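Local coordinates for protein alpha-tubulin N-acetyltransferase (Danio rerio, PDB 4H6U) that catalyses transfer of an acetyl group from acetyl coenzyme A to alpha-tubulin, as a GNAT-family tubulin acetyltransferase, at residues A[93-98]-A[117-122]; A[133-138]-A[162-167]; A[151-156]-A[179-184]. The protein carries 1 engineered substitution. One frame throughout, in Å; residues are numbered along the deposited sequence.

Contact 1: residues A[93-98]-A[117-122]; sequences GFLKVG and LCVLAF. Engineered in segment 117-122: Ala121 (natural residue Asp). With ACO (acetyl coenzyme *a), chain C; PO4 (phosphate ion), chain E.
Leu95 and Phe122 meet across two antiparallel strands, the tight part of this contact. Leu95 CD1 sits over one face of the Phe122 ring, 4.0 Å from its centroid, a CH-pi contact. The opposite face is covered by the pantetheine methyl CEP of acetyl coenzyme A, over the ring centre. Phe94 O comes to the ring edge in plane, 3.3 Å from Phe122 CD1. Phe122 CG stands anti to the backbone N (chi1 -164°), which sets the ring between leucine and cofactor. Val97 and Val119 extend this buried side, and Leu137 and Met141 cover it.

The other side is looser. Ala121 is an engineered replacement of the natural Asp. Its CB comes to the edge of the Phe94 ring, 3.9 Å from CE1, and packs beside Lys96 CB. The extended Lys96 chain leads away, and NZ donates to phosphate O3 (2.6 Å). Lys96 and His74, both of the second subunit, also bind this ion, probably from the crystallisation liquor. Pro16 of the second subunit partly covers this side, packing on Phe94, Lys96 and Ala121.

Leu120 and Ala121 both pair with Lys96, a classic beta bulge. Lys96 O accepts a nearly straight bond from Leu120 N (2.8 Å) and a weak one from Ala121 N (3.4 Å). Two amides share one carbonyl beside the acetyl group, consistent with the bulge GNAT enzymes carry in their cofactor-binding strand.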
# COMPACT_ATOMS: atom_id res chain seq x y z
N GLY A 93 -3.51 -8.66 -12.63
CA GLY A 93 -4.04 -8.86 -11.31
C GLY A 93 -3.15 -8.33 -10.18
O GLY A 93 -1.98 -8.05 -10.39
N PHE A 94 -3.73 -8.13 -9.00
CA PHE A 94 -2.97 -7.79 -7.81
C PHE A 94 -3.45 -8.55 -6.57
O PHE A 94 -4.58 -8.96 -6.46
CB PHE A 94 -2.98 -6.28 -7.54
CG PHE A 94 -4.35 -5.68 -7.26
CD1 PHE A 94 -4.99 -5.91 -6.07
CD2 PHE A 94 -4.93 -4.81 -8.16
CE1 PHE A 94 -6.24 -5.34 -5.80
CE2 PHE A 94 -6.18 -4.23 -7.91
CZ PHE A 94 -6.84 -4.49 -6.73
N LEU A 95 -2.53 -8.73 -5.63
CA LEU A 95 -2.81 -9.42 -4.41
C LEU A 95 -2.03 -8.71 -3.33
O LEU A 95 -0.80 -8.54 -3.41
CB LEU A 95 -2.38 -10.88 -4.52
CG LEU A 95 -2.37 -11.76 -3.29
CD1 LEU A 95 -3.81 -11.89 -2.82
CD2 LEU A 95 -1.76 -13.18 -3.59
N LYS A 96 -2.75 -8.33 -2.28
CA LYS A 96 -2.13 -7.63 -1.17
C LYS A 96 -2.31 -8.42 0.12
O LYS A 96 -3.42 -8.86 0.48
CB LYS A 96 -2.75 -6.24 -1.03
CG LYS A 96 -2.08 -5.30 -0.01
CD LYS A 96 -2.88 -4.00 0.04
CE LYS A 96 -2.50 -3.06 1.12
NZ LYS A 96 -3.27 -1.79 0.92
N VAL A 97 -1.20 -8.68 0.80
CA VAL A 97 -1.25 -9.35 2.08
C VAL A 97 -0.58 -8.53 3.11
O VAL A 97 0.19 -7.62 2.78
CB VAL A 97 -0.59 -10.74 2.06
CG1 VAL A 97 -1.34 -11.66 1.14
CG2 VAL A 97 0.87 -10.61 1.66
N GLY A 98 -0.85 -8.87 4.36
CA GLY A 98 -0.19 -8.21 5.45
C GLY A 98 -0.58 -8.86 6.75
O GLY A 98 -1.66 -9.45 6.88
N LEU A 117 -1.04 -13.81 8.82
CA LEU A 117 -0.97 -13.12 7.56
C LEU A 117 -2.37 -13.03 6.98
O LEU A 117 -3.11 -14.02 7.00
CB LEU A 117 -0.06 -13.89 6.59
CG LEU A 117 0.27 -13.12 5.32
CD1 LEU A 117 1.21 -12.00 5.69
CD2 LEU A 117 0.89 -14.03 4.29
N CYS A 118 -2.77 -11.86 6.52
CA CYS A 118 -4.13 -11.69 5.99
C CYS A 118 -4.09 -11.32 4.55
O CYS A 118 -3.20 -10.59 4.10
CB CYS A 118 -4.87 -10.59 6.74
SG CYS A 118 -4.94 -10.82 8.48
N VAL A 119 -5.11 -11.76 3.83
CA VAL A 119 -5.35 -11.23 2.49
C VAL A 119 -6.20 -9.98 2.63
O VAL A 119 -7.25 -10.04 3.26
CB VAL A 119 -6.03 -12.23 1.55
CG1 VAL A 119 -6.25 -11.57 0.18
CG2 VAL A 119 -5.20 -13.48 1.44
N LEU A 120 -5.71 -8.87 2.09
CA LEU A 120 -6.37 -7.56 2.20
C LEU A 120 -7.04 -7.12 0.89
O LEU A 120 -7.99 -6.35 0.90
CB LEU A 120 -5.35 -6.51 2.67
CG LEU A 120 -4.66 -6.90 4.00
CD1 LEU A 120 -3.53 -5.99 4.40
CD2 LEU A 120 -5.68 -6.94 5.09
N ALA A 121 -6.47 -7.51 -0.25
CA ALA A 121 -7.06 -7.15 -1.55
C ALA A 121 -6.61 -8.17 -2.58
O ALA A 121 -5.46 -8.64 -2.55
CB ALA A 121 -6.65 -5.75 -1.96
N PHE A 122 -7.52 -8.52 -3.47
CA PHE A 122 -7.28 -9.54 -4.47
C PHE A 122 -8.18 -9.25 -5.70
O PHE A 122 -9.39 -9.12 -5.56
CB PHE A 122 -7.60 -10.91 -3.89
CG PHE A 122 -7.03 -12.05 -4.69
CD1 PHE A 122 -5.99 -11.86 -5.59
CD2 PHE A 122 -7.54 -13.32 -4.54
CE1 PHE A 122 -5.48 -12.91 -6.31
CE2 PHE A 122 -7.05 -14.37 -5.27
CZ PHE A 122 -6.00 -14.17 -6.15
N1A ACO C . -18.07 -16.46 -10.25
C2A ACO C . -17.71 -17.43 -9.34
N3A ACO C . -16.50 -17.84 -9.05
C4A ACO C . -15.47 -17.24 -9.80
C5A ACO C . -15.70 -16.26 -10.79
C6A ACO C . -17.07 -15.88 -10.98
N6A ACO C . -17.48 -14.95 -11.88
N7A ACO C . -14.44 -15.88 -11.34
C8A ACO C . -13.49 -16.66 -10.70
N9A ACO C . -14.12 -17.50 -9.76
C1B ACO C . -13.61 -18.48 -8.84
C2B ACO C . -14.23 -19.86 -9.04
O2B ACO C . -14.04 -20.68 -7.92
C3B ACO C . -13.27 -20.36 -10.20
O3B ACO C . -13.24 -21.65 -10.33
P3B ACO C . -14.39 -22.29 -11.62
O7A ACO C . -13.98 -23.73 -11.46
O8A ACO C . -15.70 -21.88 -10.98
O9A ACO C . -13.97 -21.55 -12.85
C4B ACO C . -11.94 -19.83 -9.74
O4B ACO C . -12.22 -18.60 -9.01
C5B ACO C . -11.04 -19.62 -10.96
O5B ACO C . -9.70 -19.72 -10.68
P1A ACO C . -8.70 -18.53 -11.30
O1A ACO C . -7.35 -18.94 -10.84
O2A ACO C . -9.04 -18.26 -12.75
O3A ACO C . -9.11 -17.18 -10.42
P2A ACO C . -9.22 -15.76 -11.07
O4A ACO C . -7.98 -15.29 -11.74
O5A ACO C . -10.55 -15.41 -11.64
O6A ACO C . -9.09 -14.71 -9.57
CBP ACO C . -10.45 -13.54 -8.04
CCP ACO C . -9.96 -14.90 -8.51
CDP ACO C . -11.45 -13.66 -6.88
CEP ACO C . -9.24 -12.64 -7.63
CAP ACO C . -11.13 -12.88 -9.29
OAP ACO C . -12.25 -13.59 -9.78
C9P ACO C . -11.38 -11.36 -9.11
O9P ACO C . -10.43 -10.61 -9.21
N8P ACO C . -12.49 -10.65 -8.80
C7P ACO C . -13.80 -11.02 -8.57
C6P ACO C . -14.61 -9.87 -7.79
C5P ACO C . -13.85 -9.08 -6.65
O5P ACO C . -14.12 -7.89 -6.40
N4P ACO C . -12.85 -9.75 -5.88
C3P ACO C . -12.05 -9.16 -4.72
C2P ACO C . -11.60 -10.11 -3.53
S1P ACO C . -12.08 -9.71 -1.67
C ACO C . -10.56 -9.16 -0.89
O ACO C . -9.72 -8.74 -1.60
CH3 ACO C . -10.12 -9.90 0.35
P PO4 E . -1.26 0.17 2.94
O1 PO4 E . -1.33 1.16 1.81
O2 PO4 E . -1.03 0.87 4.27
O3 PO4 E . -2.56 -0.56 3.12
O4 PO4 E . -0.13 -0.78 2.59

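Contact 2: residues A[133-138]-A[162-167]; sequences YGSELF and LSFLEK. With ACO (acetyl coenzyme *a), chain C.
The Phe164 ring points its edge at one face of Phe138. The two planes stand at 86° and the centroids are 5.5 Å apart, a T-shaped pair. Phe164 CE1 lies above the Phe138 ring, offset toward the rim. Phe138 CB also comes to the Phe164 edge, 3.9 Å from CZ. Another part of that edge meets the start of helix 133-145, where CE2 is 3.6 Å from Ser135 N. The ribose oxygen O4B of acetyl coenzyme A lies at the edge too, in the ring plane. Phe164 CG is anti to the backbone N (chi1 169°). This carries the ring from its own helix across to the other, with the cofactor alongside. Leu165 adds its CD2 branch, which touches Phe138 CZ at about a right angle to that side chain.

The axes of the two short helical segments come within 11.8 Å and run at 73° to each other. Side chains and cofactor bridge this wide spacing. The first turn of helix 133-145, with the loop before it, forms the pyrophosphate-binding site characteristic of the GNAT fold. Gly134 N donates to phosphate oxygen O4A at 2.6 Å. Both N and OG of Ser135 donate to O1A. Gly134 has no side chain, and cofactor O6A lies close on that side. Helix N-terminal amides in this position probably also help to balance the phosphate charge, and Arg130 and Gly132 bond to the cofactor as well.

Helix 159-168 holds the other end of the molecule. Ser163 OG is hydrogen-bonded to the ribose hydroxyl O2B. The Lys167 chain bends on its way to the 3'-phosphate, where NZ reaches oxygen O8A at 2.9 Å. Tyr169 packs against both phenylalanine rings, and Phe122 meets Phe164 edge-to-face.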
# COMPACT_ATOMS: atom_id res chain seq x y z
N TYR A 133 -5.17 -16.91 -13.61
CA TYR A 133 -4.29 -15.82 -13.17
C TYR A 133 -4.34 -15.63 -11.65
O TYR A 133 -3.29 -15.54 -11.00
CB TYR A 133 -4.64 -14.51 -13.90
CG TYR A 133 -4.18 -14.49 -15.34
CD1 TYR A 133 -2.86 -14.72 -15.65
CD2 TYR A 133 -5.07 -14.29 -16.37
CE1 TYR A 133 -2.43 -14.71 -16.96
CE2 TYR A 133 -4.64 -14.30 -17.69
CZ TYR A 133 -3.33 -14.52 -17.97
OH TYR A 133 -2.87 -14.53 -19.26
N GLY A 134 -5.53 -15.64 -11.07
CA GLY A 134 -5.67 -15.53 -9.61
C GLY A 134 -4.88 -16.64 -8.91
O GLY A 134 -4.07 -16.40 -8.00
N SER A 135 -5.10 -17.88 -9.35
CA SER A 135 -4.34 -19.04 -8.87
C SER A 135 -2.83 -18.83 -8.97
O SER A 135 -2.10 -19.19 -8.05
CB SER A 135 -4.72 -20.29 -9.68
OG SER A 135 -6.09 -20.61 -9.55
N GLU A 136 -2.35 -18.29 -10.10
CA GLU A 136 -0.91 -18.08 -10.23
C GLU A 136 -0.42 -17.08 -9.17
O GLU A 136 0.58 -17.33 -8.53
CB GLU A 136 -0.53 -17.62 -11.66
CG GLU A 136 0.96 -17.69 -11.89
CD GLU A 136 1.40 -17.36 -13.31
OE1 GLU A 136 0.61 -16.79 -14.10
OE2 GLU A 136 2.59 -17.60 -13.61
N LEU A 137 -1.12 -15.96 -8.96
CA LEU A 137 -0.70 -15.00 -7.93
C LEU A 137 -0.73 -15.56 -6.52
O LEU A 137 0.19 -15.34 -5.73
CB LEU A 137 -1.60 -13.78 -7.93
CG LEU A 137 -0.98 -12.53 -8.50
CD1 LEU A 137 -1.89 -11.34 -8.26
CD2 LEU A 137 0.41 -12.26 -7.91
N PHE A 138 -1.86 -16.20 -6.19
CA PHE A 138 -2.06 -16.72 -4.86
C PHE A 138 -0.98 -17.78 -4.59
O PHE A 138 -0.27 -17.72 -3.59
CB PHE A 138 -3.49 -17.29 -4.75
CG PHE A 138 -3.98 -17.49 -3.34
CD1 PHE A 138 -4.23 -16.42 -2.50
CD2 PHE A 138 -4.22 -18.77 -2.87
CE1 PHE A 138 -4.69 -16.62 -1.18
CE2 PHE A 138 -4.70 -19.00 -1.57
CZ PHE A 138 -4.93 -17.90 -0.72
N LEU A 162 -14.41 -16.11 -2.25
CA LEU A 162 -14.81 -17.20 -1.40
C LEU A 162 -14.91 -18.47 -2.25
O LEU A 162 -14.39 -19.51 -1.88
CB LEU A 162 -16.15 -16.90 -0.68
CG LEU A 162 -16.03 -15.95 0.50
CD1 LEU A 162 -17.40 -15.56 1.03
CD2 LEU A 162 -15.22 -16.58 1.59
N SER A 163 -15.61 -18.34 -3.37
CA SER A 163 -15.74 -19.39 -4.37
C SER A 163 -14.37 -19.95 -4.75
O SER A 163 -14.17 -21.18 -4.80
CB SER A 163 -16.44 -18.83 -5.61
OG SER A 163 -16.57 -19.80 -6.62
N PHE A 164 -13.44 -19.02 -5.00
CA PHE A 164 -12.07 -19.33 -5.38
C PHE A 164 -11.42 -20.21 -4.30
O PHE A 164 -10.95 -21.33 -4.60
CB PHE A 164 -11.32 -17.99 -5.58
CG PHE A 164 -9.82 -18.11 -5.74
CD1 PHE A 164 -8.99 -17.95 -4.64
CD2 PHE A 164 -9.24 -18.28 -7.00
CE1 PHE A 164 -7.61 -18.02 -4.75
CE2 PHE A 164 -7.86 -18.37 -7.15
CZ PHE A 164 -7.02 -18.23 -6.01
N LEU A 165 -11.50 -19.74 -3.04
CA LEU A 165 -10.99 -20.48 -1.88
C LEU A 165 -11.64 -21.86 -1.67
O LEU A 165 -10.96 -22.87 -1.45
CB LEU A 165 -11.16 -19.62 -0.60
CG LEU A 165 -10.30 -18.35 -0.63
CD1 LEU A 165 -10.66 -17.39 0.49
CD2 LEU A 165 -8.79 -18.71 -0.57
N GLU A 166 -12.94 -21.90 -1.82
CA GLU A 166 -13.67 -23.15 -1.61
C GLU A 166 -13.38 -24.19 -2.70
O GLU A 166 -13.15 -25.36 -2.40
CB GLU A 166 -15.19 -22.85 -1.49
CG GLU A 166 -15.54 -21.75 -0.41
CD GLU A 166 -16.99 -21.23 -0.44
OE1 GLU A 166 -17.59 -21.15 -1.53
OE2 GLU A 166 -17.53 -20.91 0.63
N LYS A 167 -13.37 -23.75 -3.96
CA LYS A 167 -13.22 -24.64 -5.13
C LYS A 167 -11.76 -25.01 -5.43
O LYS A 167 -11.48 -26.14 -5.78
CB LYS A 167 -13.86 -24.00 -6.34
CG LYS A 167 -15.35 -23.90 -6.19
CD LYS A 167 -16.04 -23.08 -7.25
CE LYS A 167 -16.53 -23.94 -8.38
NZ LYS A 167 -17.53 -23.19 -9.19
N1A ACO C . -18.07 -16.46 -10.25
C2A ACO C . -17.71 -17.43 -9.34
N3A ACO C . -16.50 -17.84 -9.05
C4A ACO C . -15.47 -17.24 -9.80
C5A ACO C . -15.70 -16.26 -10.79
C6A ACO C . -17.07 -15.88 -10.98
N6A ACO C . -17.48 -14.95 -11.88
N7A ACO C . -14.44 -15.88 -11.34
C8A ACO C . -13.49 -16.66 -10.70
N9A ACO C . -14.12 -17.50 -9.76
C1B ACO C . -13.61 -18.48 -8.84
C2B ACO C . -14.23 -19.86 -9.04
O2B ACO C . -14.04 -20.68 -7.92
C3B ACO C . -13.27 -20.36 -10.20
O3B ACO C . -13.24 -21.65 -10.33
P3B ACO C . -14.39 -22.29 -11.62
O7A ACO C . -13.98 -23.73 -11.46
O8A ACO C . -15.70 -21.88 -10.98
O9A ACO C . -13.97 -21.55 -12.85
C4B ACO C . -11.94 -19.83 -9.74
O4B ACO C . -12.22 -18.60 -9.01
C5B ACO C . -11.04 -19.62 -10.96
O5B ACO C . -9.70 -19.72 -10.68
P1A ACO C . -8.70 -18.53 -11.30
O1A ACO C . -7.35 -18.94 -10.84
O2A ACO C . -9.04 -18.26 -12.75
O3A ACO C . -9.11 -17.18 -10.42
P2A ACO C . -9.22 -15.76 -11.07
O4A ACO C . -7.98 -15.29 -11.74
O5A ACO C . -10.55 -15.41 -11.64
O6A ACO C . -9.09 -14.71 -9.57
CBP ACO C . -10.45 -13.54 -8.04
CCP ACO C . -9.96 -14.90 -8.51
CDP ACO C . -11.45 -13.66 -6.88
CEP ACO C . -9.24 -12.64 -7.63
CAP ACO C . -11.13 -12.88 -9.29
OAP ACO C . -12.25 -13.59 -9.78
C9P ACO C . -11.38 -11.36 -9.11
O9P ACO C . -10.43 -10.61 -9.21
N8P ACO C . -12.49 -10.65 -8.80
C7P ACO C . -13.80 -11.02 -8.57
C6P ACO C . -14.61 -9.87 -7.79
C5P ACO C . -13.85 -9.08 -6.65
O5P ACO C . -14.12 -7.89 -6.40
N4P ACO C . -12.85 -9.75 -5.88
C3P ACO C . -12.05 -9.16 -4.72
C2P ACO C . -11.60 -10.11 -3.53
S1P ACO C . -12.08 -9.71 -1.67
C ACO C . -10.56 -9.16 -0.89
O ACO C . -9.72 -8.74 -1.60
CH3 ACO C . -10.12 -9.90 0.35

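Contact 3: residues A[151-156]-A[179-184]; sequences QMAYDR and NNFVVF
Asp155 lays its carboxylate over one face of the Phe181 ring. The two planes are 29° apart and stacked. Following Phe181 outward, CB first passes Tyr154 O at 3.8 Å. CG is anti to the carbonyl carbon (chi1 -76°), and the ring turns back over the neighbouring strand. CD2 meets Asp155 CA at 3.7 Å and is also near Ala153 CB. CE1 lies near Asp155 CG and OD2. CE2 comes to 3.4 Å from Asp155 CB. At the tip, CZ is 3.4 Å from Asp155 OD2. Leu102 also packs on this side chain. An alanine at Phe181 is likely to leave the Asp155 carboxylate without its stacking partner and freer to turn.

Asp155 OD1 also lies over the guanidinium of Arg156. Their charges attract, but no N-H points at this oxygen. Tyr154 and Val182 lie on the other side of the strands. There Tyr154 CD2 meets the edge of the Phe184 ring at 4.0 Å, and the hydroxyl of Tyr154 is bonded to Pro149 O.

The backbones join through Tyr154 N to Val182 O and Val182 N to Tyr154 O (2.7 Å). A third bond runs from Arg156 N to Asn180 O. A water bridges Met152 O and Phe184 N. Asn179 OD1 accepts from Phe181 N, forming an Asx turn at the entry to the second strand. Strand 181-182 is the outermost of the mixed GNAT sheet, paired antiparallel with strand 153-155, whose Asp155 and the adjoining Arg156 line the acetyl coenzyme A pocket.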
# COMPACT_ATOMS: atom_id res chain seq x y z
N GLN A 151 -3.85 -21.16 7.21
CA GLN A 151 -3.19 -20.45 8.32
C GLN A 151 -3.30 -18.96 8.22
O GLN A 151 -2.80 -18.25 9.08
CB GLN A 151 -1.69 -20.78 8.37
CG GLN A 151 -1.34 -22.24 8.57
CD GLN A 151 0.15 -22.52 8.36
OE1 GLN A 151 0.77 -22.02 7.42
NE2 GLN A 151 0.75 -23.25 9.30
N MET A 152 -3.99 -18.47 7.20
CA MET A 152 -4.19 -17.04 7.07
C MET A 152 -5.63 -16.64 7.31
O MET A 152 -6.51 -17.48 7.35
CB MET A 152 -3.74 -16.55 5.71
CG MET A 152 -4.57 -17.02 4.60
SD MET A 152 -4.03 -16.19 3.09
CE MET A 152 -2.30 -16.44 3.19
N ALA A 153 -5.84 -15.35 7.52
CA ALA A 153 -7.16 -14.76 7.64
C ALA A 153 -7.53 -13.94 6.39
O ALA A 153 -6.66 -13.46 5.67
CB ALA A 153 -7.21 -13.87 8.87
N TYR A 154 -8.82 -13.83 6.11
CA TYR A 154 -9.27 -13.16 4.91
C TYR A 154 -10.19 -12.00 5.27
O TYR A 154 -11.24 -12.17 5.90
CB TYR A 154 -9.96 -14.16 3.99
CG TYR A 154 -9.02 -15.27 3.58
CD1 TYR A 154 -8.23 -15.17 2.43
CD2 TYR A 154 -8.86 -16.41 4.38
CE1 TYR A 154 -7.36 -16.20 2.06
CE2 TYR A 154 -7.99 -17.43 4.03
CZ TYR A 154 -7.22 -17.32 2.87
OH TYR A 154 -6.37 -18.35 2.53
N ASP A 155 -9.78 -10.79 4.90
CA ASP A 155 -10.51 -9.60 5.27
C ASP A 155 -11.68 -9.32 4.30
O ASP A 155 -11.47 -8.94 3.15
CB ASP A 155 -9.54 -8.45 5.26
CG ASP A 155 -10.11 -7.18 5.80
OD1 ASP A 155 -11.33 -7.06 6.02
OD2 ASP A 155 -9.29 -6.29 6.03
N ARG A 156 -12.92 -9.48 4.77
CA ARG A 156 -14.08 -9.14 3.95
C ARG A 156 -14.00 -9.65 2.51
O ARG A 156 -14.16 -8.89 1.55
CB ARG A 156 -14.34 -7.63 3.97
CG ARG A 156 -14.58 -7.05 5.38
CD ARG A 156 -14.86 -5.56 5.34
NE ARG A 156 -13.70 -4.78 4.93
CZ ARG A 156 -12.91 -4.08 5.75
NH1 ARG A 156 -13.13 -4.07 7.07
NH2 ARG A 156 -11.88 -3.39 5.24
N ASN A 179 -15.70 -10.06 13.58
CA ASN A 179 -14.85 -8.94 13.23
C ASN A 179 -14.55 -8.77 11.73
O ASN A 179 -13.56 -8.12 11.39
CB ASN A 179 -13.53 -9.08 13.96
CG ASN A 179 -12.66 -10.14 13.35
OD1 ASN A 179 -13.12 -10.94 12.52
ND2 ASN A 179 -11.40 -10.17 13.76
N ASN A 180 -15.38 -9.33 10.84
CA ASN A 180 -15.22 -9.12 9.37
C ASN A 180 -14.10 -9.89 8.68
O ASN A 180 -13.91 -9.74 7.47
CB ASN A 180 -14.99 -7.65 9.04
CG ASN A 180 -16.18 -6.79 9.35
OD1 ASN A 180 -16.03 -5.69 9.87
ND2 ASN A 180 -17.37 -7.28 9.01
N PHE A 181 -13.33 -10.66 9.44
CA PHE A 181 -12.31 -11.51 8.86
C PHE A 181 -12.86 -12.91 8.84
O PHE A 181 -13.70 -13.29 9.67
CB PHE A 181 -10.99 -11.47 9.65
CG PHE A 181 -10.19 -10.22 9.42
CD1 PHE A 181 -10.54 -9.04 10.01
CD2 PHE A 181 -9.09 -10.24 8.58
CE1 PHE A 181 -9.78 -7.87 9.79
CE2 PHE A 181 -8.36 -9.10 8.36
CZ PHE A 181 -8.69 -7.93 8.96
N VAL A 182 -12.42 -13.65 7.83
CA VAL A 182 -12.79 -15.03 7.69
C VAL A 182 -11.55 -15.93 7.92
O VAL A 182 -10.45 -15.65 7.44
CB VAL A 182 -13.38 -15.29 6.31
CG1 VAL A 182 -13.59 -16.78 6.10
CG2 VAL A 182 -14.67 -14.54 6.17
N VAL A 183 -11.76 -16.96 8.72
CA VAL A 183 -10.75 -17.95 8.99
C VAL A 183 -11.40 -19.32 8.96
O VAL A 183 -12.58 -19.47 9.28
CB VAL A 183 -10.05 -17.74 10.34
CG1 VAL A 183 -9.40 -16.39 10.40
CG2 VAL A 183 -11.02 -17.92 11.45
N PHE A 184 -10.63 -20.31 8.54
CA PHE A 184 -11.18 -21.65 8.40
C PHE A 184 -10.67 -22.60 9.48
O PHE A 184 -9.72 -22.30 10.20
CB PHE A 184 -10.90 -22.19 7.01
CG PHE A 184 -11.54 -21.38 5.91
CD1 PHE A 184 -12.76 -21.75 5.37
CD2 PHE A 184 -10.91 -20.23 5.44
CE1 PHE A 184 -13.36 -21.01 4.32
CE2 PHE A 184 -11.45 -19.49 4.39
CZ PHE A 184 -12.70 -19.88 3.81
O HOH W 1 -7.96 -19.63 7.58

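All three contacts lie in one GNAT domain. Contacts 1 and 3 belong to the same mixed sheet. Strand 117-124 of contact 1 runs parallel beside strand 153-155 of contact 3, and their centres are about 12 Å apart. Contact 2 joins two helices. Its centre is about 12 Å from contact 1 and about 15 Å from contact 3. Along the chain, contact 1 closes before the others begin, while the segments of contacts 2 and 3 alternate. Helix 133-145 thus links the two parallel strands, and helix 159-168 follows strand 153-155. All three supply residues to the acetyl coenzyme A pocket, from the acetyl end at contact 1 to the phosphates at contact 2.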